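Local coordinates for acetyl-CoA hydrolase/transferase family protein (Porphyromonas gingivalis, PDB 2NVV) that probably hydrolyses acetyl-CoA or transfers coenzyme A between an acyl-CoA and acetate, and binds zinc, at residues 21-26 against 57-62; 104-109 against 379-384; 282-287 against 335-340. All blocks are in the same frame, centred on the assembly; numbering follows the deposited sequence.

Interaction 1 of 3, residues 21-26 against 57-62; sequences VGFSGF and MFTGAS
V21 and G22 run parallel to M57 and F58 as neighbouring strands, with CA–CA distances of 5.1 Å for V21–M57 and 4.5 Å for G22–F58. Two backbone hydrogen bonds fix this register: F58 N donates to V21 O (2.9 Å, N-H...O angle 170°), and F58 O accepts from F23 N (2.9 Å). Both bonds between the two segments are on F58, and V21 continues the pairing with the backbone of G56. V21 and M57 send their side chains to one face of the sheet and F58 to the other. On the V21 and M57 face, the F23 ring lies against selenomethionine M57, whose bend at chi3 brings its methyl CE to 3.7 Å from F23 CE1; V21 CG1 lies over one face of the same ring, near its rim. The methyl of T59 meets the ring farther along, with T59 CG2 3.6 Å from F23 CD1. Strands 20-23 and 55-58, with helix 35-47 between them, form a beta-alpha-beta unit of the seven-stranded parallel sheet in the Rossmann-like N-terminal part, and L67 of helix 65-73 touches both F23 and M57. Beyond the strand ends both segments continue as loops. F26 holds its CG anti to its backbone N (chi1 -166°), which swings the ring back over A61: A61 CB sits 3.7 Å from the F26 ring centroid and 25° off the ring normal, a CH-pi contact over the face. T59 OG1 donates to A61 O two residues on (2.7 Å), an oxygen that R80 NH1 also binds.

Interaction 2 of 3, residues 104-109 against 379-384; sequences HLSTLA and SGDFTR
D381, in the first turn of helix 379-385, points its carboxylate at S106 in a type I beta turn, H104 to T107, that leads into helix 108-113; the contact thus ties the N-terminal and C-terminal halves of the family fold together. Two hydrogen bonds carry it, one on each carboxylate oxygen. S106 N donates to D381 OD2 at 3.0 Å with an N-H...O angle of 174°, while S106 OG donates to D381 OD1 at 2.5 Å. Both donors come in from above the carboxylate plane, by 41° and 64°. Gripped at both oxygens by one residue, the group is held against rotation about its CB-CG bond.

Van der Waals contact is slight by comparison. H104 CB lies 3.4 Å from D381 OD1, and H104 ND1 comes to 4.0 Å from G380 CA, with ring and carboxylate planes inclined to one another. Across the dimer interface, R384 of the second subunit packs on H104, and R343 NH2 of the second subunit donates to S106 O.

The turn itself is closed twice at a single acceptor: H104 O receives T107 N at 3.1 Å and T107 OG1 at 2.8 Å.

Interaction 3 of 3, residues 282-287 against 335-340; sequences YTEVIQ and YSNNPE
Y282 reaches Y335 with its phenol end: CG stands anti to the backbone N (chi1 -164°), and Y282 OH donates to Y335 O at 2.9 Å. The hydroxyl comes in 54° above the carbonyl plane, and N338 N reaches the same Y335 O from the other face, at 3.2 Å. Y282 CE2 also comes to 3.4 Å from S336 O. At T283 the contact passes to the backbone, where T283 O lies 3.9 Å from S336 CB; the backbones of T283 and E284 also bond those of S303 and of C305 and S306. E284 follows. It is the predicted glutamate that would carry the coenzyme A thioester, as in the family's transferases, and it sits in the loop between strands 279-282 and 285-286, close to the predicted CoA-binding residue G378. Extended beyond CG, its side chain runs across N337 nearly at a right angle. E284 OE2 accepts N337 ND2 at 3.1 Å, an N-H...O angle of 152°, with the donor well above the carboxylate plane although the acceptor lies almost in the plane of the amide. E284 CG also packs on the amide, 3.4 Å from N337 OD1. The amide's rotation is probably fixed by S336 OG, which donates to N337 OD1 (2.7 Å) and leaves ND2 for E284. S336 would then be second-shell to the predicted active-site glutamate. N337 is the first residue past helix 333-336, and the next residue, N338, is the N-cap of helix 339-345, its OD1 accepting E340 N at 2.8 Å.

All three contacts are buried, but they differ in place and chemistry. Interaction 1 lies within one sheet, so backbone bonds and apolar rings dominate. Interaction 2 spans 269 residues between the N- and C-terminal domain ranges, and interaction 3, nested inside it, spans 47. Interaction 2 rests on bonds to the D381 carboxylate, interaction 3 on one to E284 and one from a tyrosine hydroxyl to a backbone carbonyl. Their centres are 9 Å apart, against about 15 and 16 Å from interaction 1, and both touch the second subunit, which interaction 1 does not. The contacts converge on E284: F26, L105 and F382 all pack on its side chain, while N337 O meets S106 and D381 side-chain carbons.

Interaction 1 of 3, residues 21-26 against 57-62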
ATOM      1  N   VAL A  21      17.545 -14.442 -16.422  1.00  7.78           N
ATOM      2  CA  VAL A  21      17.672 -13.409 -17.435  1.00  6.39           C
ATOM      3  C   VAL A  21      16.740 -12.230 -17.203  1.00  6.39           C
ATOM      4  O   VAL A  21      15.558 -12.396 -16.890  1.00  6.39           O
ATOM      5  CB  VAL A  21      17.408 -13.986 -18.851  1.00  6.39           C
ATOM      6  CG1 VAL A  21      17.790 -12.969 -19.899  1.00  6.39           C
ATOM      7  CG2 VAL A  21      18.197 -15.275 -19.047  1.00  6.39           C
ATOM      8  N   GLY A  22      17.295 -11.032 -17.352  1.00  6.39           N
ATOM      9  CA  GLY A  22      16.511  -9.822 -17.197  1.00  6.39           C
ATOM     10  C   GLY A  22      16.368  -9.222 -18.577  1.00  6.39           C
ATOM     11  O   GLY A  22      17.335  -9.177 -19.334  1.00  6.39           O
ATOM     12  N   PHE A  23      15.164  -8.777 -18.917  1.00  6.82           N
ATOM     13  CA  PHE A  23      14.917  -8.182 -20.223  1.00  6.39           C
ATOM     14  C   PHE A  23      14.571  -6.700 -20.105  1.00  6.39           C
ATOM     15  O   PHE A  23      13.960  -6.268 -19.139  1.00  7.16           O
ATOM     16  CB  PHE A  23      13.783  -8.932 -20.923  1.00  6.39           C
ATOM     17  CG  PHE A  23      13.941 -10.431 -20.901  1.00  6.57           C
ATOM     18  CD1 PHE A  23      13.563 -11.168 -19.780  1.00  6.39           C
ATOM     19  CD2 PHE A  23      14.447 -11.113 -22.001  1.00  7.00           C
ATOM     20  CE1 PHE A  23      13.684 -12.560 -19.757  1.00  6.39           C
ATOM     21  CE2 PHE A  23      14.569 -12.498 -21.984  1.00  6.39           C
ATOM     22  CZ  PHE A  23      14.185 -13.221 -20.858  1.00  6.39           C
ATOM     23  N   SER A  24      14.967  -5.922 -21.098  1.00  6.39           N
ATOM     24  CA  SER A  24      14.700  -4.485 -21.110  1.00  6.39           C
ATOM     25  C   SER A  24      13.264  -4.194 -21.537  1.00  6.43           C
ATOM     26  O   SER A  24      12.510  -5.103 -21.896  1.00  6.39           O
ATOM     27  CB  SER A  24      15.650  -3.783 -22.079  1.00  6.39           C
ATOM     28  OG  SER A  24      15.375  -4.166 -23.421  1.00  6.39           O
ATOM     29  N   GLY A  25      12.887  -2.920 -21.485  1.00  6.39           N
ATOM     30  CA  GLY A  25      11.547  -2.530 -21.894  1.00  6.78           C
ATOM     31  C   GLY A  25      10.449  -2.573 -20.850  1.00  6.39           C
ATOM     32  O   GLY A  25      10.644  -3.037 -19.735  1.00  6.39           O
ATOM     33  N   PHE A  26       9.287  -2.056 -21.231  1.00  7.27           N
ATOM     34  CA  PHE A  26       8.110  -2.036 -20.372  1.00  7.45           C
ATOM     35  C   PHE A  26       6.964  -2.197 -21.361  1.00  6.39           C
ATOM     36  O   PHE A  26       6.707  -1.299 -22.156  1.00  6.39           O
ATOM     37  CB  PHE A  26       8.010  -0.701 -19.651  1.00  6.62           C
ATOM     38  CG  PHE A  26       7.036  -0.702 -18.513  1.00  6.39           C
ATOM     39  CD1 PHE A  26       7.337  -1.360 -17.329  1.00  6.39           C
ATOM     40  CD2 PHE A  26       5.828  -0.029 -18.625  1.00  6.39           C
ATOM     41  CE1 PHE A  26       6.443  -1.343 -16.263  1.00  6.92           C
ATOM     42  CE2 PHE A  26       4.924   0.001 -17.578  1.00  6.66           C
ATOM     43  CZ  PHE A  26       5.224  -0.654 -16.389  1.00  7.42           C
HETATM   44  N   MSE A  57      13.112 -15.425 -15.195  1.00  7.62           N
HETATM   45  CA  MSE A  57      12.848 -14.215 -15.961  1.00  9.36           C
HETATM   46  C   MSE A  57      12.425 -13.006 -15.149  1.00  8.76           C
HETATM   47  O   MSE A  57      11.442 -13.050 -14.421  1.00  7.92           O
HETATM   48  CB  MSE A  57      11.769 -14.500 -17.000  1.00 10.96           C
HETATM   49  CG  MSE A  57      12.121 -15.594 -17.982  1.00 14.67           C
HETATM   50 SE   MSE A  57      10.631 -16.045 -19.142  1.00 22.46          SE
HETATM   51  CE  MSE A  57      10.472 -14.353 -20.069  1.00 19.48           C
ATOM     52  N   PHE A  58      13.177 -11.924 -15.291  1.00  7.39           N
ATOM     53  CA  PHE A  58      12.882 -10.657 -14.620  1.00  6.39           C
ATOM     54  C   PHE A  58      12.631  -9.676 -15.764  1.00  6.39           C
ATOM     55  O   PHE A  58      13.492  -9.515 -16.640  1.00  6.39           O
ATOM     56  CB  PHE A  58      14.085 -10.124 -13.824  1.00  6.39           C
ATOM     57  CG  PHE A  58      14.545 -11.010 -12.690  1.00  6.39           C
ATOM     58  CD1 PHE A  58      15.777 -11.670 -12.757  1.00  6.39           C
ATOM     59  CD2 PHE A  58      13.783 -11.131 -11.530  1.00  6.39           C
ATOM     60  CE1 PHE A  58      16.246 -12.432 -11.686  1.00  6.65           C
ATOM     61  CE2 PHE A  58      14.237 -11.891 -10.449  1.00  7.17           C
ATOM     62  CZ  PHE A  58      15.474 -12.545 -10.526  1.00  6.42           C
ATOM     63  N   THR A  59      11.468  -9.028 -15.770  1.00  7.13           N
ATOM     64  CA  THR A  59      11.149  -8.051 -16.810  1.00  6.39           C
ATOM     65  C   THR A  59      10.607  -6.776 -16.158  1.00  6.39           C
ATOM     66  O   THR A  59      10.470  -6.703 -14.940  1.00  6.39           O
ATOM     67  CB  THR A  59      10.070  -8.590 -17.776  1.00  6.39           C
ATOM     68  OG1 THR A  59       8.826  -8.741 -17.070  1.00  6.83           O
ATOM     69  CG2 THR A  59      10.476  -9.919 -18.342  1.00  6.39           C
ATOM     70  N   GLY A  60      10.314  -5.766 -16.968  1.00  6.39           N
ATOM     71  CA  GLY A  60       9.761  -4.536 -16.429  1.00  6.39           C
ATOM     72  C   GLY A  60       8.302  -4.819 -16.159  1.00  6.39           C
ATOM     73  O   GLY A  60       7.840  -4.752 -15.018  1.00  6.39           O
ATOM     74  N   ALA A  61       7.595  -5.165 -17.233  1.00  6.39           N
ATOM     75  CA  ALA A  61       6.184  -5.515 -17.173  1.00  6.42           C
ATOM     76  C   ALA A  61       5.947  -6.583 -18.247  1.00  6.39           C
ATOM     77  O   ALA A  61       6.704  -7.559 -18.330  1.00  6.39           O
ATOM     78  CB  ALA A  61       5.329  -4.290 -17.426  1.00  6.39           C
ATOM     79  N   SER A  62       4.912  -6.390 -19.066  1.00  6.39           N
ATOM     80  CA  SER A  62       4.579  -7.323 -20.132  1.00  6.39           C
ATOM     81  C   SER A  62       5.596  -7.252 -21.267  1.00  6.93           C
ATOM     82  O   SER A  62       6.327  -6.271 -21.423  1.00  8.31           O
ATOM     83  CB  SER A  62       3.178  -7.041 -20.672  1.00  6.69           C
ATOM     84  OG  SER A  62       3.068  -5.703 -21.114  1.00  8.53           O
TER

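Interaction 2 of 3, residues 104-109 against 379-384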
ATOM      1  N   HIS A 104       4.601  -5.326  -6.938  1.00  6.39           N
ATOM      2  CA  HIS A 104       4.315  -3.916  -7.157  1.00  6.88           C
ATOM      3  C   HIS A 104       5.498  -3.536  -8.043  1.00  6.51           C
ATOM      4  O   HIS A 104       6.653  -3.720  -7.654  1.00  6.93           O
ATOM      5  CB  HIS A 104       4.355  -3.133  -5.837  1.00  6.39           C
ATOM      6  CG  HIS A 104       3.244  -3.475  -4.895  1.00  6.39           C
ATOM      7  ND1 HIS A 104       1.912  -3.352  -5.236  1.00  6.39           N
ATOM      8  CD2 HIS A 104       3.266  -3.922  -3.616  1.00  6.39           C
ATOM      9  CE1 HIS A 104       1.164  -3.707  -4.205  1.00  6.39           C
ATOM     10  NE2 HIS A 104       1.961  -4.057  -3.210  1.00  6.39           N
ATOM     11  N   LEU A 105       5.213  -3.025  -9.235  1.00  6.39           N
ATOM     12  CA  LEU A 105       6.268  -2.689 -10.184  1.00  7.56           C
ATOM     13  C   LEU A 105       7.398  -1.797  -9.678  1.00  6.39           C
ATOM     14  O   LEU A 105       8.562  -2.035  -9.978  1.00  7.00           O
ATOM     15  CB  LEU A 105       5.645  -2.089 -11.449  1.00  6.39           C
ATOM     16  CG  LEU A 105       4.667  -3.023 -12.167  1.00  6.39           C
ATOM     17  CD1 LEU A 105       4.297  -2.430 -13.516  1.00  6.39           C
ATOM     18  CD2 LEU A 105       5.289  -4.412 -12.338  1.00  6.39           C
ATOM     19  N   SER A 106       7.076  -0.783  -8.892  1.00  6.39           N
ATOM     20  CA  SER A 106       8.116   0.122  -8.400  1.00  6.39           C
ATOM     21  C   SER A 106       9.155  -0.517  -7.481  1.00  6.39           C
ATOM     22  O   SER A 106      10.200   0.077  -7.226  1.00  6.39           O
ATOM     23  CB  SER A 106       7.479   1.298  -7.650  1.00  6.85           C
ATOM     24  OG  SER A 106       7.023   0.898  -6.373  1.00  6.39           O
ATOM     25  N   THR A 107       8.883  -1.723  -6.986  1.00 14.86           N
ATOM     26  CA  THR A 107       9.798  -2.370  -6.045  1.00 14.86           C
ATOM     27  C   THR A 107      10.809  -3.383  -6.562  1.00 14.86           C
ATOM     28  O   THR A 107      11.760  -3.687  -5.847  1.00  6.39           O
ATOM     29  CB  THR A 107       9.017  -3.061  -4.913  1.00 14.86           C
ATOM     30  OG1 THR A 107       8.304  -4.187  -5.437  1.00 14.86           O
ATOM     31  CG2 THR A 107       8.012  -2.109  -4.301  1.00 14.86           C
ATOM     32  N   LEU A 108      10.624  -3.898  -7.779  1.00 14.86           N
ATOM     33  CA  LEU A 108      11.534  -4.913  -8.332  1.00 14.86           C
ATOM     34  C   LEU A 108      13.006  -4.509  -8.467  1.00 14.86           C
ATOM     35  O   LEU A 108      13.907  -5.295  -8.157  1.00  6.44           O
ATOM     36  CB  LEU A 108      11.024  -5.406  -9.692  1.00 14.86           C
ATOM     37  CG  LEU A 108      11.873  -6.495 -10.365  1.00 14.86           C
ATOM     38  CD1 LEU A 108      11.974  -7.712  -9.471  1.00 14.86           C
ATOM     39  CD2 LEU A 108      11.254  -6.879 -11.686  1.00 14.86           C
ATOM     40  N   ALA A 109      13.247  -3.293  -8.941  1.00  6.39           N
ATOM     41  CA  ALA A 109      14.612  -2.806  -9.109  1.00  6.46           C
ATOM     42  C   ALA A 109      15.429  -2.789  -7.818  1.00  6.68           C
ATOM     43  O   ALA A 109      16.513  -3.372  -7.758  1.00  6.39           O
ATOM     44  CB  ALA A 109      14.601  -1.416  -9.726  1.00  6.39           C
ATOM     45  N   SER A 379      -0.904  -0.752 -10.121  1.00  6.39           N
ATOM     46  CA  SER A 379      -2.146  -0.243  -9.548  1.00  6.39           C
ATOM     47  C   SER A 379      -2.014  -0.018  -8.052  1.00  6.39           C
ATOM     48  O   SER A 379      -2.646   0.875  -7.505  1.00  6.39           O
ATOM     49  CB  SER A 379      -3.310  -1.194  -9.829  1.00  6.39           C
ATOM     50  OG  SER A 379      -3.085  -2.460  -9.261  1.00  6.43           O
ATOM     51  N   GLY A 380      -1.196  -0.836  -7.392  1.00  6.39           N
ATOM     52  CA  GLY A 380      -0.977  -0.678  -5.969  1.00  6.39           C
ATOM     53  C   GLY A 380      -0.068   0.518  -5.696  1.00  6.39           C
ATOM     54  O   GLY A 380      -0.372   1.342  -4.833  1.00  6.64           O
ATOM     55  N   ASP A 381       1.048   0.621  -6.422  1.00  6.76           N
ATOM     56  CA  ASP A 381       1.979   1.743  -6.249  1.00  6.39           C
ATOM     57  C   ASP A 381       1.231   3.072  -6.349  1.00  6.39           C
ATOM     58  O   ASP A 381       1.449   3.981  -5.557  1.00  7.55           O
ATOM     59  CB  ASP A 381       3.074   1.728  -7.328  1.00  7.03           C
ATOM     60  CG  ASP A 381       4.012   0.534  -7.217  1.00  7.76           C
ATOM     61  OD1 ASP A 381       4.581   0.294  -6.134  1.00  7.52           O
ATOM     62  OD2 ASP A 381       4.201  -0.167  -8.231  1.00  7.88           O
ATOM     63  N   PHE A 382       0.352   3.171  -7.339  1.00  6.39           N
ATOM     64  CA  PHE A 382      -0.419   4.372  -7.573  1.00  6.39           C
ATOM     65  C   PHE A 382      -1.599   4.559  -6.615  1.00  6.55           C
ATOM     66  O   PHE A 382      -1.618   5.491  -5.810  1.00  6.39           O
ATOM     67  CB  PHE A 382      -0.893   4.367  -9.017  1.00  6.39           C
ATOM     68  CG  PHE A 382       0.201   4.655 -10.003  1.00  6.57           C
ATOM     69  CD1 PHE A 382       0.707   5.939 -10.148  1.00  6.39           C
ATOM     70  CD2 PHE A 382       0.749   3.633 -10.770  1.00  6.61           C
ATOM     71  CE1 PHE A 382       1.733   6.199 -11.036  1.00  6.39           C
ATOM     72  CE2 PHE A 382       1.780   3.891 -11.660  1.00  6.39           C
ATOM     73  CZ  PHE A 382       2.270   5.177 -11.791  1.00  6.39           C
ATOM     74  N   THR A 383      -2.581   3.671  -6.703  1.00  6.39           N
ATOM     75  CA  THR A 383      -3.768   3.732  -5.844  1.00  6.48           C
ATOM     76  C   THR A 383      -3.450   4.097  -4.395  1.00  6.69           C
ATOM     77  O   THR A 383      -4.012   5.045  -3.841  1.00  6.39           O
ATOM     78  CB  THR A 383      -4.513   2.383  -5.814  1.00  6.39           C
ATOM     79  OG1 THR A 383      -4.941   2.041  -7.136  1.00  6.39           O
ATOM     80  CG2 THR A 383      -5.710   2.462  -4.907  1.00  6.39           C
ATOM     81  N   ARG A 384      -2.548   3.327  -3.794  1.00  6.83           N
ATOM     82  CA  ARG A 384      -2.157   3.530  -2.410  1.00  6.39           C
ATOM     83  C   ARG A 384      -1.668   4.937  -2.075  1.00  6.39           C
ATOM     84  O   ARG A 384      -2.013   5.473  -1.019  1.00  6.39           O
ATOM     85  CB  ARG A 384      -1.089   2.511  -2.011  1.00  6.39           C
ATOM     86  CG  ARG A 384      -0.501   2.744  -0.624  1.00  6.46           C
ATOM     87  CD  ARG A 384      -1.535   2.562   0.469  1.00  6.39           C
ATOM     88  NE  ARG A 384      -1.706   1.150   0.817  1.00  6.39           N
ATOM     89  CZ  ARG A 384      -0.903   0.475   1.641  1.00  6.39           C
ATOM     90  NH1 ARG A 384      -1.132  -0.807   1.902  1.00  6.53           N
ATOM     91  NH2 ARG A 384       0.118   1.091   2.222  1.00  6.39           N
TER

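Interaction 3 of 3, residues 282-287 against 335-340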
ATOM      1  N   TYR A 282       1.672  11.492 -15.394  1.00  7.10           N
ATOM      2  CA  TYR A 282       2.762  10.908 -14.639  1.00  6.39           C
ATOM      3  C   TYR A 282       2.259   9.478 -14.511  1.00  6.39           C
ATOM      4  O   TYR A 282       1.903   9.020 -13.427  1.00  6.39           O
ATOM      5  CB  TYR A 282       2.936  11.549 -13.257  1.00  6.39           C
ATOM      6  CG  TYR A 282       4.292  11.204 -12.667  1.00  6.39           C
ATOM      7  CD1 TYR A 282       5.446  11.848 -13.109  1.00  6.49           C
ATOM      8  CD2 TYR A 282       4.437  10.163 -11.753  1.00  6.65           C
ATOM      9  CE1 TYR A 282       6.700  11.464 -12.666  1.00  6.39           C
ATOM     10  CE2 TYR A 282       5.685   9.770 -11.309  1.00  6.39           C
ATOM     11  CZ  TYR A 282       6.817  10.421 -11.769  1.00  6.39           C
ATOM     12  OH  TYR A 282       8.066  10.015 -11.343  1.00  6.39           O
ATOM     13  N   THR A 283       2.181   8.801 -15.660  1.00  6.44           N
ATOM     14  CA  THR A 283       1.690   7.418 -15.752  1.00  6.78           C
ATOM     15  C   THR A 283       2.770   6.349 -15.866  1.00  6.39           C
ATOM     16  O   THR A 283       3.954   6.587 -15.628  1.00  6.39           O
ATOM     17  CB  THR A 283       0.776   7.211 -16.985  1.00  6.61           C
ATOM     18  OG1 THR A 283       1.300   7.950 -18.093  1.00  6.95           O
ATOM     19  CG2 THR A 283      -0.623   7.636 -16.709  1.00  8.43           C
ATOM     20  N   GLU A 284       2.313   5.156 -16.218  1.00  6.39           N
ATOM     21  CA  GLU A 284       3.173   4.015 -16.428  1.00  7.64           C
ATOM     22  C   GLU A 284       3.436   3.955 -17.911  1.00  6.39           C
ATOM     23  O   GLU A 284       4.586   4.062 -18.344  1.00  7.54           O
ATOM     24  CB  GLU A 284       2.484   2.728 -16.006  1.00  9.67           C
ATOM     25  CG  GLU A 284       2.601   2.401 -14.541  1.00 13.87           C
ATOM     26  CD  GLU A 284       1.750   1.211 -14.164  1.00 16.16           C
ATOM     27  OE1 GLU A 284       0.510   1.351 -14.116  1.00 18.14           O
ATOM     28  OE2 GLU A 284       2.317   0.136 -13.928  1.00 18.51           O
ATOM     29  N   VAL A 285       2.371   3.776 -18.690  1.00  6.39           N
ATOM     30  CA  VAL A 285       2.515   3.694 -20.143  1.00  6.66           C
ATOM     31  C   VAL A 285       1.741   4.782 -20.904  1.00  6.39           C
ATOM     32  O   VAL A 285       0.556   5.028 -20.665  1.00  6.39           O
ATOM     33  CB  VAL A 285       2.139   2.256 -20.680  1.00  6.39           C
ATOM     34  CG1 VAL A 285       1.798   1.329 -19.525  1.00  6.39           C
ATOM     35  CG2 VAL A 285       1.001   2.322 -21.669  1.00  6.69           C
ATOM     36  N   ILE A 286       2.448   5.443 -21.812  1.00  6.57           N
ATOM     37  CA  ILE A 286       1.879   6.499 -22.620  1.00  6.39           C
ATOM     38  C   ILE A 286       1.310   5.848 -23.871  1.00  6.39           C
ATOM     39  O   ILE A 286       2.044   5.211 -24.628  1.00  6.39           O
ATOM     40  CB  ILE A 286       2.972   7.525 -22.978  1.00  6.39           C
ATOM     41  CG1 ILE A 286       3.618   8.036 -21.684  1.00  6.39           C
ATOM     42  CG2 ILE A 286       2.392   8.670 -23.760  1.00  6.39           C
ATOM     43  CD1 ILE A 286       4.906   8.790 -21.887  1.00  6.39           C
ATOM     44  N   GLN A 287       0.001   5.989 -24.076  1.00  6.53           N
ATOM     45  CA  GLN A 287      -0.654   5.391 -25.231  1.00  6.40           C
ATOM     46  C   GLN A 287      -1.023   6.411 -26.301  1.00  6.39           C
ATOM     47  O   GLN A 287      -0.787   7.612 -26.147  1.00  6.39           O
ATOM     48  CB  GLN A 287      -1.908   4.637 -24.788  1.00  6.94           C
ATOM     49  CG  GLN A 287      -2.988   5.532 -24.198  1.00  9.19           C
ATOM     50  CD  GLN A 287      -2.915   5.638 -22.683  1.00 10.61           C
ATOM     51  OE1 GLN A 287      -3.613   4.915 -21.967  1.00 11.23           O
ATOM     52  NE2 GLN A 287      -2.070   6.532 -22.189  1.00  9.52           N
ATOM     53  N   TYR A 335      11.065   4.745 -10.804  1.00  6.39           N
ATOM     54  CA  TYR A 335      10.728   6.159 -10.668  1.00  6.39           C
ATOM     55  C   TYR A 335       9.333   6.511 -11.167  1.00  6.61           C
ATOM     56  O   TYR A 335       8.620   7.252 -10.511  1.00  7.41           O
ATOM     57  CB  TYR A 335      11.750   7.016 -11.389  1.00  6.39           C
ATOM     58  CG  TYR A 335      13.092   7.028 -10.706  1.00  6.39           C
ATOM     59  CD1 TYR A 335      14.031   6.019 -10.937  1.00  6.39           C
ATOM     60  CD2 TYR A 335      13.417   8.044  -9.804  1.00  6.39           C
ATOM     61  CE1 TYR A 335      15.257   6.026 -10.287  1.00  6.51           C
ATOM     62  CE2 TYR A 335      14.634   8.057  -9.148  1.00  6.58           C
ATOM     63  CZ  TYR A 335      15.552   7.053  -9.391  1.00  6.39           C
ATOM     64  OH  TYR A 335      16.759   7.092  -8.734  1.00  6.39           O
ATOM     65  N   SER A 336       8.939   5.982 -12.318  1.00  6.39           N
ATOM     66  CA  SER A 336       7.618   6.265 -12.861  1.00  6.39           C
ATOM     67  C   SER A 336       6.484   5.833 -11.912  1.00  6.39           C
ATOM     68  O   SER A 336       5.405   6.431 -11.907  1.00  6.39           O
ATOM     69  CB  SER A 336       7.444   5.583 -14.230  1.00  6.39           C
ATOM     70  OG  SER A 336       7.364   4.173 -14.114  1.00  6.39           O
ATOM     71  N   ASN A 337       6.739   4.809 -11.105  1.00  6.39           N
ATOM     72  CA  ASN A 337       5.741   4.280 -10.170  1.00  6.55           C
ATOM     73  C   ASN A 337       6.123   4.498  -8.718  1.00  6.56           C
ATOM     74  O   ASN A 337       5.554   3.878  -7.833  1.00  6.39           O
ATOM     75  CB  ASN A 337       5.571   2.768 -10.375  1.00  6.39           C
ATOM     76  CG  ASN A 337       5.051   2.413 -11.746  1.00  6.39           C
ATOM     77  OD1 ASN A 337       5.373   3.067 -12.740  1.00  7.86           O
ATOM     78  ND2 ASN A 337       4.253   1.361 -11.808  1.00  6.39           N
ATOM     79  N   ASN A 338       7.067   5.387  -8.463  1.00  6.39           N
ATOM     80  CA  ASN A 338       7.523   5.593  -7.098  1.00  6.39           C
ATOM     81  C   ASN A 338       6.537   6.239  -6.129  1.00  6.39           C
ATOM     82  O   ASN A 338       6.011   7.316  -6.380  1.00  6.39           O
ATOM     83  CB  ASN A 338       8.831   6.388  -7.107  1.00  6.39           C
ATOM     84  CG  ASN A 338       9.606   6.240  -5.813  1.00  6.39           C
ATOM     85  OD1 ASN A 338       9.244   6.818  -4.788  1.00  6.39           O
ATOM     86  ND2 ASN A 338      10.664   5.449  -5.850  1.00  6.39           N
ATOM     87  N   PRO A 339       6.274   5.571  -4.996  1.00  6.39           N
ATOM     88  CA  PRO A 339       5.358   6.061  -3.960  1.00  6.39           C
ATOM     89  C   PRO A 339       5.712   7.479  -3.520  1.00  6.39           C
ATOM     90  O   PRO A 339       4.845   8.329  -3.369  1.00  6.39           O
ATOM     91  CB  PRO A 339       5.543   5.041  -2.839  1.00  6.69           C
ATOM     92  CG  PRO A 339       5.794   3.754  -3.603  1.00  6.39           C
ATOM     93  CD  PRO A 339       6.751   4.207  -4.681  1.00  6.39           C
ATOM     94  N   GLU A 340       6.999   7.726  -3.320  1.00  6.39           N
ATOM     95  CA  GLU A 340       7.494   9.044  -2.912  1.00  6.60           C
ATOM     96  C   GLU A 340       7.086  10.131  -3.917  1.00  7.55           C
ATOM     97  O   GLU A 340       6.546  11.172  -3.537  1.00  6.58           O
ATOM     98  CB  GLU A 340       9.023   9.005  -2.790  1.00  6.39           C
ATOM     99  CG  GLU A 340       9.675  10.307  -2.348  1.00  6.54           C
ATOM    100  CD  GLU A 340      11.196  10.221  -2.258  1.00  7.98           C
ATOM    101  OE1 GLU A 340      11.717   9.214  -1.745  1.00  8.67           O
ATOM    102  OE2 GLU A 340      11.877  11.171  -2.687  1.00  6.39           O
TER